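PDB 6VJ4: foldase protein PrsA 2 from Bacillus anthracis, which catalyses cis-trans isomerisation of peptidyl-proline bonds, helps secreted proteins fold outside the cell after translocation, and is important for secretion of the protective antigen. Local coordinates for residues Glu167-Ser181 against Val184-Lys198. Numbering follows the deposited sequence.
Sequences EFETAAYKLKIGQIS and VQSPNGYHIIKLTGK
Phe168 and His191 form a T-shaped pair that shows how a parvulin-type domain joins helix to sheet. The edge of the phenylalanine, led by CD2, points at the imidazole face, with ring planes at 81° and centroids 5.0 Å apart. With CG of Phe168 anti to the backbone N (chi1 -178°), the ring is carried obliquely over Ile193, which lays its CD1 over one face in a CH-pi contact, 3.8 Å from the centroid. The imidazole is held from both nitrogens: NE2 shares a 2.7 Å hydrogen bond with Ser186 OG, and ND1 bonds His114 ND1, which should fix its rotation. From the helix, Ala171 CB nestles against Val184 CG2 at 3.6 Å; just beyond it, Leu175 sets CD1 beside Ile193 CG2. Past the helix the chain returns along the strand. Ser181 grips Ile193 twice, its N giving a 2.7 Å bond to Ile193 O and its OG taking one of 2.9 Å from Ile193 N. Farther on, Gly178 N bonds Leu195 O at 2.8 Å. Helix 166-174 lies against the antiparallel sheet, roughly antiparallel to strand 184-186 and at about 51° to strand 189-198, Phe168 also touching strand 155-159, while Ile180 and Ile192 meet helix 120-131.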
# COMPACT_ATOMS: atom_id res chain seq x y z
N GLU A 167 -7.88 -31.99 1.04
CA GLU A 167 -7.26 -33.24 0.52
C GLU A 167 -7.86 -34.46 1.22
O GLU A 167 -8.20 -35.45 0.55
CB GLU A 167 -5.75 -33.23 0.75
CG GLU A 167 -5.01 -32.16 -0.04
CD GLU A 167 -5.01 -30.75 0.54
OE1 GLU A 167 -5.56 -30.52 1.64
OE2 GLU A 167 -4.44 -29.87 -0.13
N PHE A 168 -7.99 -34.37 2.54
CA PHE A 168 -8.52 -35.52 3.31
C PHE A 168 -10.00 -35.72 2.93
O PHE A 168 -10.44 -36.83 2.66
CB PHE A 168 -8.45 -35.25 4.80
CG PHE A 168 -8.92 -36.38 5.65
CD1 PHE A 168 -10.26 -36.57 5.91
CD2 PHE A 168 -8.01 -37.24 6.25
CE1 PHE A 168 -10.69 -37.61 6.71
CE2 PHE A 168 -8.45 -38.28 7.06
CZ PHE A 168 -9.79 -38.48 7.27
N GLU A 169 -10.72 -34.61 2.91
CA GLU A 169 -12.18 -34.66 2.64
C GLU A 169 -12.45 -35.24 1.26
O GLU A 169 -13.39 -36.06 1.15
CB GLU A 169 -12.78 -33.26 2.74
CG GLU A 169 -14.25 -33.23 2.39
CD GLU A 169 -14.98 -31.95 2.71
OE1 GLU A 169 -14.55 -31.22 3.65
OE2 GLU A 169 -15.96 -31.66 2.01
N THR A 170 -11.69 -34.80 0.25
CA THR A 170 -11.90 -35.25 -1.14
C THR A 170 -11.76 -36.77 -1.20
O THR A 170 -12.62 -37.45 -1.82
CB THR A 170 -10.94 -34.55 -2.11
OG1 THR A 170 -11.32 -33.17 -2.10
CG2 THR A 170 -11.00 -35.12 -3.50
N ALA A 171 -10.74 -37.30 -0.53
CA ALA A 171 -10.53 -38.76 -0.55
C ALA A 171 -11.62 -39.49 0.23
O ALA A 171 -12.11 -40.54 -0.26
CB ALA A 171 -9.16 -39.06 0.03
N ALA A 172 -11.97 -38.98 1.41
CA ALA A 172 -12.94 -39.66 2.29
C ALA A 172 -14.30 -39.81 1.59
O ALA A 172 -14.90 -40.88 1.69
CB ALA A 172 -13.07 -38.89 3.58
N TYR A 173 -14.72 -38.77 0.90
CA TYR A 173 -16.08 -38.83 0.28
C TYR A 173 -16.09 -39.73 -0.95
O TYR A 173 -17.21 -40.06 -1.42
CB TYR A 173 -16.58 -37.41 -0.02
CG TYR A 173 -17.19 -36.72 1.17
CD1 TYR A 173 -18.48 -37.03 1.57
CD2 TYR A 173 -16.51 -35.75 1.88
CE1 TYR A 173 -19.10 -36.37 2.61
CE2 TYR A 173 -17.10 -35.12 2.98
CZ TYR A 173 -18.41 -35.40 3.31
OH TYR A 173 -18.99 -34.78 4.37
N LYS A 174 -14.92 -40.09 -1.49
CA LYS A 174 -14.90 -41.01 -2.65
C LYS A 174 -15.04 -42.46 -2.18
O LYS A 174 -15.30 -43.33 -3.02
CB LYS A 174 -13.61 -40.81 -3.45
CG LYS A 174 -13.61 -39.58 -4.34
CD LYS A 174 -12.52 -39.61 -5.40
CE LYS A 174 -12.72 -38.57 -6.49
NZ LYS A 174 -12.53 -37.19 -5.99
N LEU A 175 -14.77 -42.73 -0.90
CA LEU A 175 -14.81 -44.13 -0.40
C LEU A 175 -16.24 -44.65 -0.24
O LEU A 175 -17.18 -43.84 -0.09
CB LEU A 175 -14.11 -44.19 0.97
CG LEU A 175 -12.63 -43.86 0.97
CD1 LEU A 175 -12.13 -43.74 2.40
CD2 LEU A 175 -11.85 -44.89 0.18
N LYS A 176 -16.35 -45.97 -0.26
CA LYS A 176 -17.57 -46.72 0.09
C LYS A 176 -17.43 -47.14 1.55
O LYS A 176 -16.28 -47.21 2.03
CB LYS A 176 -17.74 -47.89 -0.88
CG LYS A 176 -17.99 -47.44 -2.32
CD LYS A 176 -18.19 -48.56 -3.30
CE LYS A 176 -18.48 -48.06 -4.70
NZ LYS A 176 -19.68 -47.20 -4.75
N ILE A 177 -18.54 -47.30 2.27
CA ILE A 177 -18.47 -47.76 3.69
C ILE A 177 -17.58 -49.00 3.75
O ILE A 177 -17.79 -49.94 2.95
CB ILE A 177 -19.85 -48.04 4.31
CG1 ILE A 177 -20.70 -46.78 4.42
CG2 ILE A 177 -19.70 -48.72 5.67
CD1 ILE A 177 -20.17 -45.78 5.39
N GLY A 178 -16.62 -48.98 4.68
CA GLY A 178 -15.69 -50.10 4.94
C GLY A 178 -14.46 -50.07 4.05
O GLY A 178 -13.53 -50.87 4.32
N GLN A 179 -14.43 -49.19 3.05
CA GLN A 179 -13.29 -49.17 2.11
C GLN A 179 -12.12 -48.39 2.72
O GLN A 179 -12.38 -47.41 3.47
CB GLN A 179 -13.73 -48.56 0.78
CG GLN A 179 -12.64 -48.55 -0.27
CD GLN A 179 -13.10 -47.93 -1.58
OE1 GLN A 179 -14.23 -47.44 -1.71
NE2 GLN A 179 -12.20 -47.97 -2.56
N ILE A 180 -10.92 -48.86 2.44
CA ILE A 180 -9.67 -48.20 2.92
C ILE A 180 -8.99 -47.52 1.73
O ILE A 180 -8.85 -48.15 0.66
CB ILE A 180 -8.79 -49.24 3.62
CG1 ILE A 180 -9.55 -49.89 4.80
CG2 ILE A 180 -7.48 -48.61 4.08
CD1 ILE A 180 -8.84 -51.09 5.39
N SER A 181 -8.56 -46.29 1.93
CA SER A 181 -7.89 -45.52 0.86
C SER A 181 -6.44 -45.95 0.68
O SER A 181 -5.86 -46.55 1.60
CB SER A 181 -7.89 -44.07 1.17
OG SER A 181 -6.95 -43.77 2.21
N VAL A 184 -3.10 -40.87 1.16
CA VAL A 184 -3.62 -39.54 0.78
C VAL A 184 -2.70 -38.48 1.35
O VAL A 184 -2.62 -38.37 2.60
CB VAL A 184 -5.06 -39.36 1.29
CG1 VAL A 184 -5.59 -37.98 0.97
CG2 VAL A 184 -5.97 -40.45 0.76
N GLN A 185 -2.07 -37.70 0.47
CA GLN A 185 -1.17 -36.64 0.96
C GLN A 185 -1.98 -35.44 1.41
O GLN A 185 -2.97 -35.08 0.72
CB GLN A 185 -0.16 -36.23 -0.11
CG GLN A 185 0.94 -35.34 0.45
CD GLN A 185 1.90 -34.89 -0.61
OE1 GLN A 185 1.50 -34.61 -1.74
NE2 GLN A 185 3.16 -34.80 -0.25
N SER A 186 -1.62 -34.91 2.57
CA SER A 186 -2.22 -33.65 3.07
C SER A 186 -1.10 -32.85 3.70
O SER A 186 0.03 -33.34 3.82
CB SER A 186 -3.34 -33.90 4.04
OG SER A 186 -2.82 -34.07 5.35
N PRO A 187 -1.33 -31.58 4.09
CA PRO A 187 -0.29 -30.79 4.74
C PRO A 187 0.20 -31.45 6.04
O PRO A 187 1.27 -31.12 6.48
CB PRO A 187 -0.97 -29.43 5.00
CG PRO A 187 -2.10 -29.38 4.00
CD PRO A 187 -2.57 -30.81 3.86
N ASN A 188 -0.60 -32.37 6.59
CA ASN A 188 -0.29 -33.06 7.87
C ASN A 188 0.58 -34.30 7.63
O ASN A 188 1.21 -34.79 8.59
CB ASN A 188 -1.60 -33.43 8.58
CG ASN A 188 -2.52 -32.23 8.77
OD1 ASN A 188 -3.72 -32.32 8.55
ND2 ASN A 188 -1.94 -31.10 9.13
N GLY A 189 0.65 -34.80 6.40
CA GLY A 189 1.46 -36.00 6.09
C GLY A 189 0.70 -36.92 5.16
O GLY A 189 0.05 -36.41 4.25
N TYR A 190 0.75 -38.24 5.39
CA TYR A 190 0.01 -39.18 4.53
C TYR A 190 -1.02 -39.90 5.39
O TYR A 190 -0.66 -40.43 6.47
CB TYR A 190 0.93 -40.22 3.87
CG TYR A 190 1.83 -39.61 2.85
CD1 TYR A 190 1.42 -39.46 1.53
CD2 TYR A 190 3.09 -39.15 3.21
CE1 TYR A 190 2.25 -38.88 0.59
CE2 TYR A 190 3.93 -38.56 2.27
CZ TYR A 190 3.50 -38.42 0.97
OH TYR A 190 4.33 -37.84 0.05
N HIS A 191 -2.25 -40.00 4.86
CA HIS A 191 -3.35 -40.63 5.61
C HIS A 191 -3.78 -41.92 4.93
O HIS A 191 -3.80 -41.97 3.69
CB HIS A 191 -4.62 -39.76 5.65
CG HIS A 191 -4.43 -38.38 6.15
ND1 HIS A 191 -4.79 -38.02 7.44
CD2 HIS A 191 -3.95 -37.27 5.56
CE1 HIS A 191 -4.52 -36.75 7.62
NE2 HIS A 191 -4.00 -36.26 6.48
N ILE A 192 -4.04 -42.92 5.75
CA ILE A 192 -4.80 -44.10 5.27
C ILE A 192 -6.17 -43.90 5.90
O ILE A 192 -6.26 -43.79 7.15
CB ILE A 192 -4.15 -45.43 5.65
CG1 ILE A 192 -2.77 -45.55 4.99
CG2 ILE A 192 -5.05 -46.56 5.25
CD1 ILE A 192 -2.80 -45.55 3.48
N ILE A 193 -7.21 -43.83 5.06
CA ILE A 193 -8.57 -43.47 5.55
C ILE A 193 -9.52 -44.65 5.36
O ILE A 193 -9.44 -45.35 4.31
CB ILE A 193 -9.09 -42.24 4.77
CG1 ILE A 193 -8.10 -41.08 4.75
CG2 ILE A 193 -10.47 -41.82 5.28
CD1 ILE A 193 -8.49 -39.94 3.80
N LYS A 194 -10.37 -44.87 6.36
CA LYS A 194 -11.43 -45.88 6.26
C LYS A 194 -12.77 -45.19 6.50
O LYS A 194 -12.94 -44.58 7.55
CB LYS A 194 -11.21 -47.01 7.27
CG LYS A 194 -12.25 -48.10 7.19
CD LYS A 194 -12.02 -49.29 8.09
CE LYS A 194 -11.94 -48.93 9.55
NZ LYS A 194 -11.98 -50.14 10.42
N LEU A 195 -13.69 -45.28 5.54
CA LEU A 195 -15.01 -44.67 5.78
C LEU A 195 -15.85 -45.63 6.61
O LEU A 195 -15.95 -46.78 6.24
CB LEU A 195 -15.68 -44.39 4.44
CG LEU A 195 -17.05 -43.72 4.57
CD1 LEU A 195 -16.94 -42.30 5.08
CD2 LEU A 195 -17.76 -43.76 3.23
N THR A 196 -16.49 -45.15 7.68
CA THR A 196 -17.21 -46.10 8.55
C THR A 196 -18.68 -45.72 8.75
O THR A 196 -19.40 -46.54 9.32
CB THR A 196 -16.53 -46.21 9.92
OG1 THR A 196 -16.42 -44.91 10.49
CG2 THR A 196 -15.13 -46.77 9.81
N GLY A 197 -19.07 -44.55 8.28
CA GLY A 197 -20.47 -44.12 8.45
C GLY A 197 -20.83 -42.98 7.52
O GLY A 197 -19.96 -42.19 7.14
N LYS A 198 -22.12 -42.91 7.16
CA LYS A 198 -22.59 -41.79 6.32
C LYS A 198 -24.04 -41.55 6.74
O LYS A 198 -24.85 -42.51 6.70
CB LYS A 198 -22.46 -42.13 4.84
CG LYS A 198 -22.92 -41.01 3.91
CD LYS A 198 -22.74 -41.32 2.45
CE LYS A 198 -21.31 -41.15 2.00
NZ LYS A 198 -21.13 -41.57 0.59
O HOH W 1 -19.76 -38.99 -1.24
O HOH W 2 -18.42 -41.54 0.43